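Local coordinates for protein congerin-1 (Conger myriaster, PDB 1C1L) that binds beta-galactosides such as lactose as a homodimeric galectin, although its physiological role is not yet known, at residues L18-F23 with A129-V134; P28-V33 with F50-D55; L44-R49 with F99-L104. All coordinates share one frame; numbering follows the deposited sequence.

Contact 1 (L18-F23 with A129-V134); sequences LTVGGF and ARLTLV
Leu131 turns its CD1 back toward strand 18-23, where it lies 3.4 Å from Gly21 O and 4.0 Å from Val20 CB. Its CG stands anti to the backbone N (chi1 -179°), and this brings the methyl in although CB points away. Farther along, Leu18 CD1 meets Val134 CG1 at 3.6 Å. On the other face, Leu133 CD2 lies over Gly21, 3.7 Å from Gly21 N. Thr132 CG2 touches the edge of the Phe23 ring.

The two strands run antiparallel with a classic beta bulge. Thr132 and Leu133 both face Gly21, and the register slips by one between Gly21 and Gly22. Gly21 O therefore takes two backbone bonds, from Thr132 N at 2.9 Å and from Leu133 N at 3.1 Å. The second donor sits well above the carbonyl plane. Gly22 has Arg130 O only 3.1 Å from its CA, which leaves little room for a side chain there. Beyond the bulge, Phe23 and Arg130 exchange a pair of bonds.

Strand 87-94 flanks 18-23 on its other side, and Val20, Leu131 and Val134 pack on strand 122-127 of the facing sheet. Leu133 and Val134 pair with a strand of the second subunit, which carries the sheet across the dimer.

Contact 2 (P28-V33 with F50-D55); sequences PQRFSV and FNYGAD. With GAL (beta-D-galactopyranose), chain B.
Arg30, which lies over the Tyr52 ring, makes the polar contacts with the galactose. Arg30 NH1 donates to GAL O4 at 2.9 Å and to GAL O3. Arg30 NH2 also donates to GAL O3, at 3.0 Å, so two nitrogens grip one hydroxyl. Arg30 NH1 has a second partner in Asp47, a salt bridge. In the backbone, Gln29 O accepts from both Phe50 N (2.8 Å) and Asn51 N (3.2 Å). The Asn51 donor lies in the carbonyl plane, on a lone pair. These bonds close the end of the hairpin of strands 30-35 and 41-52, where the chain turns a corner at Phe50 and Asn51. A water joins Pro28 O to Asn51 ND2.

The Arg30 chain runs out extended from CG to NE and passes over the Tyr52 ring. CD lies over the face, 3.9 Å from the ring centroid, a CH-pi contact. The guanidinium follows as an off-centre cation-pi contact, with CZ 4.4 Å from the centroid and the two planes 31° apart. Tyr52 OH comes over one guanidinium face but makes no hydrogen bond with it.

Behind this, Pro28 CG sits over one face of the Phe50 ring, 3.9 Å from the centroid. Phe31 CD1 meets Phe50 CE1 with the two rings edge on edge. Phe50 also packs on Phe80 and Ile24.

Tyr52 against the guanidinium and Asp47 at NH1 probably hold Arg30 in position. Its N-H groups are thus presented to O3 and O4, and the axial position of O4 is what distinguishes galactose from its C4 epimer glucose.

Contact 3 (L44-R49 with F99-L104); sequences LHLDHR and FYIDIL. With GAL (beta-D-galactopyranose), chain B; BGC (beta-D-glucopyranose), chain C.
Leu44 and Ile101 meet tip to tip in the apolar part of this contact, with Leu44 CD2 4.0 Å from Ile101 CD1. The same methyl also touches the Phe99 ring. Leu46 comes alongside Ile101 from the opposite direction, and its CD2 lies 3.8 Å from Ile101 CG2. The CG of Leu46 is anti to the backbone N (chi1 171°), which carries that methyl across. Ile103 CD1 approaches the edge of the His48 ring, nearly in its plane, 3.8 Å from its NE2.

No hydrogen bond joins the strands. They lie in the two facing sheets of the galectin beta-sandwich and meet across its interior, their axes 10.5 Å apart at closest, at 26°.

The polar contacts lie on the outer face of strand 44-49. His45 NE2 is hydrogen-bonded to GAL O4 at 2.7 Å. Arg49 NH2 donates to GAL O4 and O5, and Arg49 NH1 to BGC O3 at 2.8 Å, so one guanidinium spans both sugars of lactose. Asp47 OD2 forms a salt bridge with Arg49 NE (2.8 Å), straight at the N-H (172°) but from above the carboxylate plane. Arg49 NH1 also forms a salt bridge with Asp55; His45 ND1 is hydrogen-bonded to Asn34.

Contact 1 joins two strands of one sheet, at the dimer edge. Contact 2 lies at the end of the hairpin of strands 30-35 and 41-52 in the other sheet. Contact 3 joins the two sheets. Contact 1 spans the chain from 18-23 to 129-134, and the other two fall between; the segments of contacts 2 and 3 alternate. Centres are about 17 Å apart for contacts 1 and 2, and about 13 Å for the other pairs. Ala129 packs on Phe31, linking contact 1 to contact 2. Contacts 2 and 3 share strand 41-52 and set sugar-binding residues on one sheet, while contact 1 lies in the other, which runs on into the second subunit.

Contact 1 (L18-F23 with A129-V134)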
# COMPACT_ATOMS: atom_id res chain seq x y z
N LEU A 18 1.49 -4.04 9.89
CA LEU A 18 0.96 -3.15 8.88
C LEU A 18 0.96 -1.72 9.43
O LEU A 18 0.35 -1.47 10.48
CB LEU A 18 -0.46 -3.56 8.52
CG LEU A 18 -1.23 -2.68 7.55
CD1 LEU A 18 -0.62 -2.84 6.17
CD2 LEU A 18 -2.69 -3.09 7.51
N THR A 19 1.66 -0.77 8.84
CA THR A 19 1.62 0.61 9.28
C THR A 19 0.81 1.40 8.27
O THR A 19 1.03 1.24 7.07
CB THR A 19 3.04 1.19 9.39
OG1 THR A 19 3.68 0.43 10.40
CG2 THR A 19 3.10 2.67 9.76
N VAL A 20 -0.13 2.21 8.73
CA VAL A 20 -0.84 3.12 7.87
C VAL A 20 -0.40 4.52 8.29
O VAL A 20 -0.20 4.79 9.49
CB VAL A 20 -2.38 2.95 8.03
CG1 VAL A 20 -2.78 1.61 7.44
CG2 VAL A 20 -2.82 3.01 9.49
N GLY A 21 -0.17 5.39 7.33
CA GLY A 21 0.22 6.76 7.60
C GLY A 21 -0.61 7.68 6.74
O GLY A 21 -1.13 7.29 5.68
N GLY A 22 -0.76 8.92 7.16
CA GLY A 22 -1.51 9.87 6.40
C GLY A 22 -1.66 11.18 7.15
O GLY A 22 -0.95 11.42 8.12
N PHE A 23 -2.59 12.00 6.72
CA PHE A 23 -2.81 13.31 7.32
C PHE A 23 -4.25 13.44 7.74
O PHE A 23 -5.14 13.10 6.98
CB PHE A 23 -2.49 14.43 6.33
CG PHE A 23 -1.00 14.53 6.06
CD1 PHE A 23 -0.20 15.32 6.88
CD2 PHE A 23 -0.43 13.78 5.02
CE1 PHE A 23 1.17 15.37 6.65
CE2 PHE A 23 0.94 13.84 4.81
CZ PHE A 23 1.75 14.63 5.62
N ALA A 129 -9.70 12.20 6.99
CA ALA A 129 -8.27 12.05 6.89
C ALA A 129 -7.92 11.53 5.50
O ALA A 129 -8.80 11.06 4.78
CB ALA A 129 -7.75 11.05 7.92
N ARG A 130 -6.64 11.61 5.15
CA ARG A 130 -6.12 11.17 3.86
C ARG A 130 -5.07 10.07 4.11
O ARG A 130 -4.14 10.29 4.89
CB ARG A 130 -5.49 12.37 3.16
CG ARG A 130 -4.97 12.11 1.75
CD ARG A 130 -4.38 13.38 1.17
NE ARG A 130 -3.94 13.15 -0.20
CZ ARG A 130 -2.68 13.32 -0.59
NH1 ARG A 130 -1.71 13.69 0.25
NH2 ARG A 130 -2.38 13.11 -1.87
N LEU A 131 -5.24 8.89 3.52
CA LEU A 131 -4.26 7.81 3.60
C LEU A 131 -3.15 8.10 2.59
O LEU A 131 -3.47 8.30 1.43
CB LEU A 131 -4.90 6.45 3.27
CG LEU A 131 -3.99 5.22 3.33
CD1 LEU A 131 -3.52 4.99 4.76
CD2 LEU A 131 -4.75 4.00 2.84
N THR A 132 -1.89 8.16 2.97
CA THR A 132 -0.83 8.39 1.99
C THR A 132 0.14 7.23 1.95
O THR A 132 0.80 7.04 0.93
CB THR A 132 -0.02 9.68 2.31
OG1 THR A 132 0.54 9.55 3.62
CG2 THR A 132 -0.87 10.93 2.22
N LEU A 133 0.26 6.43 3.01
CA LEU A 133 1.28 5.40 3.13
C LEU A 133 0.76 4.10 3.70
O LEU A 133 -0.01 4.14 4.66
CB LEU A 133 2.40 5.93 4.02
CG LEU A 133 3.51 5.08 4.65
CD1 LEU A 133 4.64 6.05 4.85
CD2 LEU A 133 3.20 4.46 6.03
N VAL A 134 1.21 2.98 3.14
CA VAL A 134 0.97 1.66 3.69
C VAL A 134 2.31 0.96 3.65
O VAL A 134 2.99 0.89 2.61
CB VAL A 134 -0.05 0.83 2.87
CG1 VAL A 134 -0.17 -0.57 3.46
CG2 VAL A 134 -1.41 1.48 2.93

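Contact 2 (P28-V33 with F50-D55)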
# COMPACT_ATOMS: atom_id res chain seq x y z
N PRO A 28 -11.63 18.23 11.77
CA PRO A 28 -12.19 16.90 11.63
C PRO A 28 -13.33 16.59 12.59
O PRO A 28 -13.42 17.09 13.71
CB PRO A 28 -11.01 16.00 11.83
CG PRO A 28 -10.28 16.72 12.94
CD PRO A 28 -10.47 18.20 12.64
N GLN A 29 -14.22 15.73 12.16
CA GLN A 29 -15.19 15.11 13.06
C GLN A 29 -14.55 13.84 13.56
O GLN A 29 -14.36 13.67 14.77
CB GLN A 29 -16.46 14.81 12.31
CG GLN A 29 -17.35 16.01 12.17
CD GLN A 29 -18.71 15.62 11.60
OE1 GLN A 29 -18.83 15.15 10.48
NE2 GLN A 29 -19.77 15.77 12.36
N ARG A 30 -14.17 12.93 12.64
CA ARG A 30 -13.60 11.65 13.01
C ARG A 30 -13.03 10.97 11.79
O ARG A 30 -13.36 11.37 10.67
CB ARG A 30 -14.67 10.72 13.59
CG ARG A 30 -15.83 10.41 12.62
CD ARG A 30 -16.84 9.60 13.40
NE ARG A 30 -18.02 9.29 12.60
CZ ARG A 30 -18.52 8.06 12.50
NH1 ARG A 30 -17.99 7.01 13.11
NH2 ARG A 30 -19.60 7.88 11.75
N PHE A 31 -12.16 9.98 11.99
CA PHE A 31 -11.73 9.15 10.88
C PHE A 31 -11.43 7.75 11.41
O PHE A 31 -11.08 7.57 12.58
CB PHE A 31 -10.47 9.72 10.18
CG PHE A 31 -9.14 9.43 10.86
CD1 PHE A 31 -8.74 10.21 11.95
CD2 PHE A 31 -8.36 8.34 10.44
CE1 PHE A 31 -7.56 9.90 12.61
CE2 PHE A 31 -7.18 8.05 11.11
CZ PHE A 31 -6.78 8.82 12.20
N SER A 32 -11.59 6.73 10.57
CA SER A 32 -11.29 5.38 10.97
C SER A 32 -10.36 4.63 10.04
O SER A 32 -10.27 4.90 8.84
CB SER A 32 -12.58 4.59 11.09
OG SER A 32 -13.37 4.69 9.91
N VAL A 33 -9.69 3.68 10.67
CA VAL A 33 -8.86 2.71 9.97
C VAL A 33 -9.69 1.44 10.07
O VAL A 33 -10.15 1.05 11.15
CB VAL A 33 -7.51 2.47 10.67
CG1 VAL A 33 -6.74 1.39 9.95
CG2 VAL A 33 -6.71 3.77 10.69
N PHE A 50 -12.81 13.16 17.09
CA PHE A 50 -12.34 14.45 17.57
C PHE A 50 -13.51 15.23 18.15
O PHE A 50 -13.60 15.42 19.36
CB PHE A 50 -11.69 15.24 16.43
CG PHE A 50 -10.42 14.59 15.95
CD1 PHE A 50 -10.47 13.48 15.10
CD2 PHE A 50 -9.19 15.08 16.39
CE1 PHE A 50 -9.30 12.88 14.68
CE2 PHE A 50 -8.01 14.47 15.96
CZ PHE A 50 -8.07 13.37 15.11
N ASN A 51 -14.46 15.60 17.30
CA ASN A 51 -15.56 16.46 17.69
C ASN A 51 -16.75 15.81 17.03
O ASN A 51 -17.09 16.02 15.86
CB ASN A 51 -15.29 17.87 17.15
CG ASN A 51 -16.49 18.81 17.23
OD1 ASN A 51 -17.41 18.59 18.01
ND2 ASN A 51 -16.56 19.87 16.43
N TYR A 52 -17.34 14.91 17.79
CA TYR A 52 -18.42 14.12 17.27
C TYR A 52 -19.49 14.05 18.33
O TYR A 52 -19.68 13.04 19.01
CB TYR A 52 -17.84 12.75 16.90
CG TYR A 52 -18.85 11.85 16.21
CD1 TYR A 52 -19.31 12.20 14.95
CD2 TYR A 52 -19.29 10.68 16.83
CE1 TYR A 52 -20.21 11.38 14.28
CE2 TYR A 52 -20.20 9.85 16.18
CZ TYR A 52 -20.65 10.21 14.90
OH TYR A 52 -21.50 9.38 14.22
N GLY A 53 -20.23 15.14 18.45
CA GLY A 53 -21.29 15.26 19.44
C GLY A 53 -20.77 15.01 20.85
O GLY A 53 -19.84 15.67 21.31
N ALA A 54 -21.33 14.01 21.53
CA ALA A 54 -20.93 13.67 22.88
C ALA A 54 -19.52 13.14 22.95
O ALA A 54 -18.84 13.29 23.97
CB ALA A 54 -21.84 12.60 23.45
N ASP A 55 -19.08 12.51 21.86
CA ASP A 55 -17.74 11.98 21.80
C ASP A 55 -16.77 13.06 21.36
O ASP A 55 -16.81 13.58 20.25
CB ASP A 55 -17.69 10.83 20.81
CG ASP A 55 -18.41 9.62 21.36
OD1 ASP A 55 -18.41 9.40 22.58
OD2 ASP A 55 -18.98 8.88 20.57
C1 GAL B . -21.44 4.13 15.26
C2 GAL B . -21.03 4.95 14.03
C3 GAL B . -20.27 4.08 13.03
C4 GAL B . -19.11 3.34 13.72
C5 GAL B . -19.61 2.62 14.97
C6 GAL B . -18.49 1.97 15.74
O2 GAL B . -22.21 5.46 13.42
O3 GAL B . -19.78 4.90 11.99
O4 GAL B . -18.11 4.29 14.06
O5 GAL B . -20.28 3.55 15.86
O6 GAL B . -18.99 1.27 16.85
O HOH W 1 -14.41 19.78 14.41
O HOH W 2 -19.64 16.72 15.06

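Contact 3 (L44-R49 with F99-L104)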
# COMPACT_ATOMS: atom_id res chain seq x y z
N LEU A 44 -11.61 -5.02 12.41
CA LEU A 44 -11.29 -3.90 13.28
C LEU A 44 -11.67 -2.62 12.57
O LEU A 44 -11.33 -2.41 11.40
CB LEU A 44 -9.78 -3.89 13.62
CG LEU A 44 -9.28 -2.68 14.44
CD1 LEU A 44 -9.88 -2.70 15.83
CD2 LEU A 44 -7.77 -2.72 14.49
N HIS A 45 -12.45 -1.82 13.30
CA HIS A 45 -12.82 -0.48 12.91
C HIS A 45 -12.23 0.34 14.04
O HIS A 45 -12.65 0.18 15.19
CB HIS A 45 -14.35 -0.33 12.90
CG HIS A 45 -14.87 1.10 12.78
ND1 HIS A 45 -14.92 1.90 11.73
CD2 HIS A 45 -15.49 1.77 13.82
CE1 HIS A 45 -15.53 3.01 12.07
NE2 HIS A 45 -15.86 2.92 13.33
N LEU A 46 -11.25 1.21 13.77
CA LEU A 46 -10.58 1.99 14.79
C LEU A 46 -10.92 3.43 14.49
O LEU A 46 -10.39 4.02 13.54
CB LEU A 46 -9.07 1.75 14.69
CG LEU A 46 -8.17 2.65 15.54
CD1 LEU A 46 -8.36 2.35 17.01
CD2 LEU A 46 -6.74 2.44 15.14
N ASP A 47 -11.84 4.00 15.27
CA ASP A 47 -12.36 5.33 15.02
C ASP A 47 -11.82 6.38 16.00
O ASP A 47 -11.95 6.23 17.22
CB ASP A 47 -13.89 5.24 15.09
CG ASP A 47 -14.65 6.33 14.36
OD1 ASP A 47 -14.14 6.93 13.41
OD2 ASP A 47 -15.77 6.58 14.74
N HIS A 48 -11.11 7.39 15.49
CA HIS A 48 -10.65 8.50 16.31
C HIS A 48 -11.66 9.61 16.14
O HIS A 48 -11.80 10.17 15.05
CB HIS A 48 -9.27 9.03 15.88
CG HIS A 48 -8.12 8.20 16.44
ND1 HIS A 48 -7.69 7.04 15.97
CD2 HIS A 48 -7.33 8.48 17.54
CE1 HIS A 48 -6.71 6.60 16.71
NE2 HIS A 48 -6.50 7.47 17.65
N ARG A 49 -12.42 9.87 17.19
CA ARG A 49 -13.46 10.87 17.17
C ARG A 49 -12.98 12.12 17.88
O ARG A 49 -12.74 12.13 19.10
CB ARG A 49 -14.72 10.33 17.85
CG ARG A 49 -15.25 9.07 17.20
CD ARG A 49 -16.46 8.56 17.93
NE ARG A 49 -17.01 7.48 17.14
CZ ARG A 49 -18.12 6.80 17.41
NH1 ARG A 49 -18.84 7.07 18.48
NH2 ARG A 49 -18.50 5.83 16.58
N PHE A 99 -5.81 -8.16 18.37
CA PHE A 99 -5.20 -7.14 17.56
C PHE A 99 -4.42 -6.30 18.55
O PHE A 99 -4.84 -6.07 19.70
CB PHE A 99 -6.20 -6.20 16.89
CG PHE A 99 -6.84 -6.85 15.70
CD1 PHE A 99 -7.97 -7.65 15.85
CD2 PHE A 99 -6.26 -6.68 14.43
CE1 PHE A 99 -8.53 -8.28 14.74
CE2 PHE A 99 -6.82 -7.31 13.33
CZ PHE A 99 -7.95 -8.11 13.48
N TYR A 100 -3.28 -5.84 18.07
CA TYR A 100 -2.37 -5.00 18.81
C TYR A 100 -2.24 -3.73 17.98
O TYR A 100 -1.80 -3.76 16.82
CB TYR A 100 -1.03 -5.71 18.94
CG TYR A 100 -1.18 -7.08 19.58
CD1 TYR A 100 -1.33 -7.16 20.96
CD2 TYR A 100 -1.18 -8.24 18.80
CE1 TYR A 100 -1.47 -8.40 21.57
CE2 TYR A 100 -1.33 -9.48 19.41
CZ TYR A 100 -1.47 -9.55 20.80
OH TYR A 100 -1.62 -10.75 21.45
N ILE A 101 -2.62 -2.60 18.57
CA ILE A 101 -2.67 -1.31 17.90
C ILE A 101 -1.62 -0.41 18.51
O ILE A 101 -1.65 -0.09 19.71
CB ILE A 101 -4.08 -0.71 18.05
CG1 ILE A 101 -5.12 -1.65 17.45
CG2 ILE A 101 -4.14 0.66 17.35
CD1 ILE A 101 -6.48 -1.66 18.17
N ASP A 102 -0.63 -0.03 17.74
CA ASP A 102 0.41 0.83 18.23
C ASP A 102 0.29 2.17 17.52
O ASP A 102 0.62 2.29 16.34
CB ASP A 102 1.75 0.14 17.96
CG ASP A 102 3.02 0.86 18.37
OD1 ASP A 102 3.09 2.08 18.38
OD2 ASP A 102 3.99 0.17 18.69
N ILE A 103 -0.15 3.20 18.24
CA ILE A 103 -0.25 4.52 17.66
C ILE A 103 1.08 5.23 17.90
O ILE A 103 1.63 5.24 19.00
CB ILE A 103 -1.43 5.26 18.32
CG1 ILE A 103 -2.71 4.50 18.02
CG2 ILE A 103 -1.53 6.69 17.78
CD1 ILE A 103 -3.89 4.95 18.88
N LEU A 104 1.67 5.76 16.83
CA LEU A 104 2.95 6.43 16.94
C LEU A 104 2.80 7.65 17.84
O LEU A 104 1.92 8.48 17.61
CB LEU A 104 3.43 6.87 15.59
CG LEU A 104 4.77 7.58 15.55
CD1 LEU A 104 5.88 6.61 15.91
CD2 LEU A 104 4.93 8.17 14.16
C1 GAL B . -21.44 4.13 15.26
C2 GAL B . -21.03 4.95 14.03
C3 GAL B . -20.27 4.08 13.03
C4 GAL B . -19.11 3.34 13.72
C5 GAL B . -19.61 2.62 14.97
C6 GAL B . -18.49 1.97 15.74
O2 GAL B . -22.21 5.46 13.42
O3 GAL B . -19.78 4.90 11.99
O4 GAL B . -18.11 4.29 14.06
O5 GAL B . -20.28 3.55 15.86
O6 GAL B . -18.99 1.27 16.85
C2 BGC C . -22.84 4.49 19.87
C3 BGC C . -22.17 5.10 18.63
C4 BGC C . -22.55 4.30 17.39
C5 BGC C . -24.08 4.23 17.28
C6 BGC C . -24.54 3.43 16.08
C1 BGC C . -24.35 4.36 19.65
O1 BGC C . -24.91 3.68 20.71
O2 BGC C . -22.59 5.33 20.99
O3 BGC C . -20.76 5.09 18.80
O4 BGC C . -22.00 4.95 16.21
O5 BGC C . -24.59 3.59 18.46
O6 BGC C . -24.06 2.09 16.13